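Nsp15 (Middle East respiratory syndrome-related coronavirus, PDB 5YVD) is an endoribonuclease of the coronavirus EndoU family that probably cleaves viral RNA at uridylates and assembles as a hexamer. Local coordinates at residues L75-F83 with L113-S124. Residues are numbered along the deposited sequence; the frame is centred on the assembly and turned at random.
Unlike the reference sequence in segment 113-124: Cys123 (reference Gly).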
ATOM      1  N   LEU A  75      14.581   1.584  33.450  1.00 43.75           N
ATOM      2  CA  LEU A  75      14.281   0.500  34.394  1.00 43.35           C
ATOM      3  C   LEU A  75      14.032  -0.821  33.666  1.00 43.86           C
ATOM      4  O   LEU A  75      13.719  -1.836  34.296  1.00 46.22           O
ATOM      5  CB  LEU A  75      13.047   0.827  35.230  1.00 46.14           C
ATOM      6  CG  LEU A  75      13.015   2.101  36.077  1.00 48.52           C
ATOM      7  CD1 LEU A  75      11.739   2.106  36.894  1.00 45.33           C
ATOM      8  CD2 LEU A  75      14.241   2.211  36.977  1.00 51.04           C
ATOM      9  N   GLN A  76      14.170  -0.798  32.345  1.00 43.72           N
ATOM     10  CA  GLN A  76      13.925  -1.938  31.472  1.00 46.52           C
ATOM     11  C   GLN A  76      12.517  -2.506  31.591  1.00 43.02           C
ATOM     12  O   GLN A  76      12.328  -3.721  31.741  1.00 40.71           O
ATOM     13  CB  GLN A  76      14.951  -3.041  31.689  1.00 50.20           C
ATOM     14  CG  GLN A  76      16.379  -2.641  31.384  1.00 56.46           C
ATOM     15  CD  GLN A  76      17.376  -3.461  32.183  1.00 61.15           C
ATOM     16  OE1 GLN A  76      17.139  -3.795  33.356  1.00 64.94           O
ATOM     17  NE2 GLN A  76      18.492  -3.792  31.558  1.00 57.81           N
ATOM     18  N   ALA A  77      11.533  -1.625  31.502  1.00 42.33           N
ATOM     19  CA  ALA A  77      10.140  -2.059  31.447  1.00 44.68           C
ATOM     20  C   ALA A  77       9.817  -2.539  30.036  1.00 44.42           C
ATOM     21  O   ALA A  77       9.866  -1.761  29.095  1.00 42.63           O
ATOM     22  CB  ALA A  77       9.220  -0.928  31.843  1.00 46.73           C
ATOM     23  N   ASP A  78       9.490  -3.822  29.908  1.00 46.42           N
ATOM     24  CA  ASP A  78       9.204  -4.437  28.613  1.00 49.31           C
ATOM     25  C   ASP A  78       7.731  -4.267  28.180  1.00 44.58           C
ATOM     26  O   ASP A  78       7.453  -4.104  27.004  1.00 43.57           O
ATOM     27  CB  ASP A  78       9.604  -5.934  28.630  1.00 54.67           C
ATOM     28  CG  ASP A  78      11.095  -6.154  29.016  1.00 56.50           C
ATOM     29  OD1 ASP A  78      12.000  -6.109  28.148  1.00 53.41           O
ATOM     30  OD2 ASP A  78      11.358  -6.392  30.208  1.00 62.16           O
ATOM     31  N   ILE A  79       6.796  -4.268  29.123  1.00 43.41           N
ATOM     32  CA  ILE A  79       5.352  -4.281  28.793  1.00 41.11           C
ATOM     33  C   ILE A  79       4.516  -3.772  29.984  1.00 41.76           C
ATOM     34  O   ILE A  79       5.012  -3.734  31.125  1.00 40.45           O
ATOM     35  CB  ILE A  79       4.961  -5.710  28.389  1.00 40.49           C
ATOM     36  CG1 ILE A  79       3.499  -5.821  27.980  1.00 43.48           C
ATOM     37  CG2 ILE A  79       5.251  -6.688  29.514  1.00 38.84           C
ATOM     38  CD1 ILE A  79       3.223  -7.107  27.218  1.00 44.71           C
ATOM     39  N   CYS A  80       3.280  -3.341  29.743  1.00 39.92           N
ATOM     40  CA  CYS A  80       2.459  -2.840  30.843  1.00 40.76           C
ATOM     41  C   CYS A  80       1.323  -3.833  31.176  1.00 44.10           C
ATOM     42  O   CYS A  80       0.868  -4.588  30.318  1.00 41.56           O
ATOM     43  CB  CYS A  80       1.896  -1.450  30.510  1.00 43.10           C
ATOM     44  SG  CYS A  80       3.074  -0.061  30.512  1.00 40.52           S
ATOM     45  N   TYR A  81       0.865  -3.816  32.432  1.00 46.26           N
ATOM     46  CA  TYR A  81      -0.160  -4.740  32.909  1.00 43.60           C
ATOM     47  C   TYR A  81      -1.527  -4.115  32.935  1.00 44.41           C
ATOM     48  O   TYR A  81      -1.840  -3.323  33.811  1.00 47.71           O
ATOM     49  CB  TYR A  81       0.165  -5.223  34.317  1.00 43.12           C
ATOM     50  CG  TYR A  81      -0.784  -6.290  34.854  1.00 42.50           C
ATOM     51  CD1 TYR A  81      -1.740  -5.980  35.823  1.00 40.02           C
ATOM     52  CD2 TYR A  81      -0.714  -7.618  34.401  1.00 40.81           C
ATOM     53  CE1 TYR A  81      -2.591  -6.945  36.329  1.00 38.53           C
ATOM     54  CE2 TYR A  81      -1.571  -8.592  34.905  1.00 41.52           C
ATOM     55  CZ  TYR A  81      -2.515  -8.252  35.870  1.00 39.70           C
ATOM     56  OH  TYR A  81      -3.361  -9.222  36.397  1.00 35.63           O
ATOM     57  N   LYS A  82      -2.339  -4.501  31.965  1.00 47.39           N
ATOM     58  CA  LYS A  82      -3.747  -4.133  31.903  1.00 48.57           C
ATOM     59  C   LYS A  82      -3.939  -2.674  31.555  1.00 43.49           C
ATOM     60  O   LYS A  82      -5.025  -2.136  31.710  1.00 44.14           O
ATOM     61  CB  LYS A  82      -4.495  -4.525  33.181  1.00 51.20           C
ATOM     62  CG  LYS A  82      -4.916  -5.988  33.201  1.00 54.63           C
ATOM     63  CD  LYS A  82      -5.615  -6.327  34.515  1.00 59.73           C
ATOM     64  CE  LYS A  82      -6.758  -7.310  34.317  1.00 64.31           C
ATOM     65  NZ  LYS A  82      -6.287  -8.584  33.706  1.00 65.29           N
ATOM     66  N   PHE A  83      -2.893  -2.057  31.032  1.00 37.71           N
ATOM     67  CA  PHE A  83      -3.026  -0.748  30.431  1.00 37.64           C
ATOM     68  C   PHE A  83      -1.992  -0.609  29.336  1.00 35.90           C
ATOM     69  O   PHE A  83      -1.130  -1.441  29.170  1.00 35.65           O
ATOM     70  CB  PHE A  83      -2.893   0.392  31.475  1.00 38.30           C
ATOM     71  CG  PHE A  83      -1.509   0.547  32.056  1.00 36.87           C
ATOM     72  CD1 PHE A  83      -1.093  -0.251  33.106  1.00 35.39           C
ATOM     73  CD2 PHE A  83      -0.629   1.495  31.558  1.00 37.34           C
ATOM     74  CE1 PHE A  83       0.178  -0.121  33.627  1.00 35.80           C
ATOM     75  CE2 PHE A  83       0.650   1.626  32.092  1.00 36.39           C
ATOM     76  CZ  PHE A  83       1.049   0.819  33.123  1.00 34.92           C
ATOM     77  N   LEU A 113       9.703 -11.472  31.634  1.00 78.65           N
ATOM     78  CA  LEU A 113      10.003 -10.071  31.269  1.00 70.08           C
ATOM     79  C   LEU A 113       9.738  -9.170  32.465  1.00 61.63           C
ATOM     80  O   LEU A 113       9.199  -9.618  33.458  1.00 62.95           O
ATOM     81  CB  LEU A 113       9.120  -9.579  30.108  1.00 70.43           C
ATOM     82  CG  LEU A 113       8.814 -10.535  28.949  1.00 71.70           C
ATOM     83  CD1 LEU A 113       7.382 -11.043  29.062  1.00 70.79           C
ATOM     84  CD2 LEU A 113       9.024  -9.866  27.596  1.00 73.00           C
ATOM     85  N   ASN A 114      10.098  -7.896  32.362  1.00 58.34           N
ATOM     86  CA  ASN A 114       9.751  -6.910  33.400  1.00 57.08           C
ATOM     87  C   ASN A 114       8.398  -6.260  33.120  1.00 47.57           C
ATOM     88  O   ASN A 114       8.299  -5.356  32.307  1.00 42.81           O
ATOM     89  CB  ASN A 114      10.805  -5.798  33.504  1.00 63.01           C
ATOM     90  CG  ASN A 114      12.129  -6.284  34.057  1.00 70.16           C
ATOM     91  OD1 ASN A 114      12.200  -6.820  35.171  1.00 79.07           O
ATOM     92  ND2 ASN A 114      13.200  -6.068  33.290  1.00 70.87           N
ATOM     93  N   ILE A 115       7.376  -6.707  33.822  1.00 43.85           N
ATOM     94  CA  ILE A 115       6.033  -6.157  33.697  1.00 45.18           C
ATOM     95  C   ILE A 115       5.860  -4.960  34.636  1.00 46.58           C
ATOM     96  O   ILE A 115       6.144  -5.041  35.854  1.00 47.42           O
ATOM     97  CB  ILE A 115       4.957  -7.220  34.053  1.00 47.98           C
ATOM     98  CG1 ILE A 115       5.241  -8.523  33.274  1.00 49.59           C
ATOM     99  CG2 ILE A 115       3.549  -6.665  33.839  1.00 43.94           C
ATOM    100  CD1 ILE A 115       4.107  -9.515  33.291  1.00 52.57           C
ATOM    101  N   CYS A 116       5.354  -3.871  34.062  1.00 42.39           N
ATOM    102  CA  CYS A 116       5.162  -2.635  34.773  1.00 41.26           C
ATOM    103  C   CYS A 116       3.725  -2.528  35.221  1.00 40.00           C
ATOM    104  O   CYS A 116       2.821  -2.557  34.393  1.00 39.34           O
ATOM    105  CB  CYS A 116       5.494  -1.473  33.850  1.00 44.57           C
ATOM    106  SG  CYS A 116       5.119   0.125  34.577  1.00 50.89           S
ATOM    107  N   PHE A 117       3.512  -2.395  36.527  1.00 39.75           N
ATOM    108  CA  PHE A 117       2.160  -2.362  37.105  1.00 37.72           C
ATOM    109  C   PHE A 117       1.898  -0.983  37.683  1.00 39.76           C
ATOM    110  O   PHE A 117       2.849  -0.286  38.059  1.00 39.56           O
ATOM    111  CB  PHE A 117       2.053  -3.347  38.267  1.00 36.53           C
ATOM    112  CG  PHE A 117       2.291  -4.779  37.910  1.00 35.72           C
ATOM    113  CD1 PHE A 117       3.576  -5.277  37.782  1.00 37.08           C
ATOM    114  CD2 PHE A 117       1.234  -5.648  37.773  1.00 34.49           C
ATOM    115  CE1 PHE A 117       3.788  -6.615  37.499  1.00 35.18           C
ATOM    116  CE2 PHE A 117       1.442  -6.972  37.468  1.00 33.06           C
ATOM    117  CZ  PHE A 117       2.719  -7.458  37.348  1.00 33.75           C
ATOM    118  N   ASP A 118       0.621  -0.617  37.834  1.00 41.92           N
ATOM    119  CA  ASP A 118       0.261   0.725  38.334  1.00 43.58           C
ATOM    120  C   ASP A 118      -0.760   0.670  39.471  1.00 41.12           C
ATOM    121  O   ASP A 118      -1.729  -0.069  39.402  1.00 38.63           O
ATOM    122  CB  ASP A 118      -0.263   1.598  37.166  1.00 46.04           C
ATOM    123  CG  ASP A 118      -0.467   3.082  37.553  1.00 48.84           C
ATOM    124  OD1 ASP A 118      -1.380   3.383  38.372  1.00 47.77           O
ATOM    125  OD2 ASP A 118       0.259   3.951  36.999  1.00 45.42           O
ATOM    126  N   ILE A 119      -0.548   1.487  40.501  1.00 38.65           N
ATOM    127  CA  ILE A 119      -1.463   1.549  41.634  1.00 36.16           C
ATOM    128  C   ILE A 119      -2.890   1.937  41.225  1.00 35.98           C
ATOM    129  O   ILE A 119      -3.841   1.558  41.880  1.00 34.19           O
ATOM    130  CB  ILE A 119      -0.945   2.530  42.703  1.00 36.91           C
ATOM    131  CG1 ILE A 119      -1.736   2.426  44.021  1.00 37.80           C
ATOM    132  CG2 ILE A 119      -1.026   3.961  42.208  1.00 37.79           C
ATOM    133  CD1 ILE A 119      -0.983   1.779  45.139  1.00 39.68           C
ATOM    134  N   ARG A 120      -3.052   2.715  40.163  1.00 40.43           N
ATOM    135  CA  ARG A 120      -4.394   3.178  39.780  1.00 40.19           C
ATOM    136  C   ARG A 120      -5.279   2.078  39.177  1.00 39.36           C
ATOM    137  O   ARG A 120      -6.480   2.276  39.024  1.00 35.91           O
ATOM    138  CB  ARG A 120      -4.314   4.381  38.847  1.00 40.10           C
ATOM    139  CG  ARG A 120      -3.941   5.652  39.589  1.00 41.45           C
ATOM    140  CD  ARG A 120      -3.347   6.726  38.689  1.00 41.48           C
ATOM    141  NE  ARG A 120      -2.037   6.330  38.166  1.00 41.88           N
ATOM    142  CZ  ARG A 120      -1.280   7.083  37.382  1.00 40.50           C
ATOM    143  NH1 ARG A 120      -1.667   8.310  36.995  1.00 40.57           N
ATOM    144  NH2 ARG A 120      -0.127   6.599  36.983  1.00 42.22           N
ATOM    145  N   ASP A 121      -4.692   0.922  38.858  1.00 40.97           N
ATOM    146  CA  ASP A 121      -5.470  -0.237  38.424  1.00 41.64           C
ATOM    147  C   ASP A 121      -5.740  -1.137  39.619  1.00 44.74           C
ATOM    148  O   ASP A 121      -4.816  -1.578  40.309  1.00 47.36           O
ATOM    149  CB  ASP A 121      -4.734  -0.995  37.342  1.00 40.22           C
ATOM    150  CG  ASP A 121      -4.367  -0.115  36.182  1.00 41.59           C
ATOM    151  OD1 ASP A 121      -5.215   0.716  35.797  1.00 39.42           O
ATOM    152  OD2 ASP A 121      -3.224  -0.244  35.675  1.00 45.07           O
ATOM    153  N   ASN A 122      -7.020  -1.366  39.886  1.00 49.40           N
ATOM    154  CA  ASN A 122      -7.449  -2.220  40.982  1.00 53.25           C
ATOM    155  C   ASN A 122      -6.671  -3.548  40.922  1.00 50.36           C
ATOM    156  O   ASN A 122      -6.520  -4.135  39.858  1.00 48.16           O
ATOM    157  CB  ASN A 122      -8.977  -2.423  40.922  1.00 55.73           C
ATOM    158  CG  ASN A 122      -9.507  -3.256  42.074  1.00 61.21           C
ATOM    159  OD1 ASN A 122     -10.155  -4.284  41.875  1.00 58.78           O
ATOM    160  ND2 ASN A 122      -9.223  -2.819  43.290  1.00 64.11           N
ATOM    161  N   CYS A 123      -6.099  -3.929  42.062  1.00 52.78           N
ATOM    162  CA  CYS A 123      -5.402  -5.207  42.271  1.00 55.74           C
ATOM    163  C   CYS A 123      -4.033  -5.356  41.623  1.00 51.28           C
ATOM    164  O   CYS A 123      -3.444  -6.425  41.714  1.00 55.50           O
ATOM    165  CB  CYS A 123      -6.300  -6.399  41.894  1.00 62.37           C
ATOM    166  SG  CYS A 123      -7.772  -6.522  42.942  1.00 70.66           S
ATOM    167  N   SER A 124      -3.506  -4.305  40.999  1.00 50.85           N
ATOM    168  CA  SER A 124      -2.156  -4.371  40.393  1.00 48.72           C
ATOM    169  C   SER A 124      -1.024  -4.426  41.427  1.00 48.10           C
ATOM    170  O   SER A 124      -0.029  -5.113  41.232  1.00 49.31           O
ATOM    171  CB  SER A 124      -1.913  -3.193  39.462  1.00 45.41           C
ATOM    172  OG  SER A 124      -2.590  -3.390  38.252  1.00 45.49           O
TER
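With chi1 of Tyr81 at -175°, CG stands opposite the backbone N and the phenol ring is carried over to Phe117, which comes from the neighbouring strand. Phe117 CE2 lies over one face of the Tyr81 ring, 3.5 Å from Tyr81 CG; planes inclined by 40° make neither a parallel stack nor a T-shape. Ser124 OG sits at the edge of the same ring, near its plane. Ile115 CG2 also packs against Tyr81 CB (3.7 Å). Ile79 and Ile115 share one face of the sheet, Cys80 and Cys116 the other.

Parallel pairing follows from Cys116 N donating to Ile79 O and Tyr81 N to Cys116 O, both at 3.0 Å. Upstream, Asp78 and Asn114 bond twice: Asp78 N gives to Asn114 O (3.1 Å), and Asn114 N to the anti side of Asp78 OD2 (2.9 Å), somewhat out of the carboxylate plane. A more bent bond, 134° at the hydrogen, runs from Asn114 ND2 to Gln76 O, where a Schellman motif ends helix 69-74. Asp121 pairs its OD1 with Arg64, while OD2 lies 3.3 Å from Phe83 CD1. The arrangement is a parallel strand pair at the margin of the middle domain's mixed sheet, with 115-118 between 79-80 and 134-138.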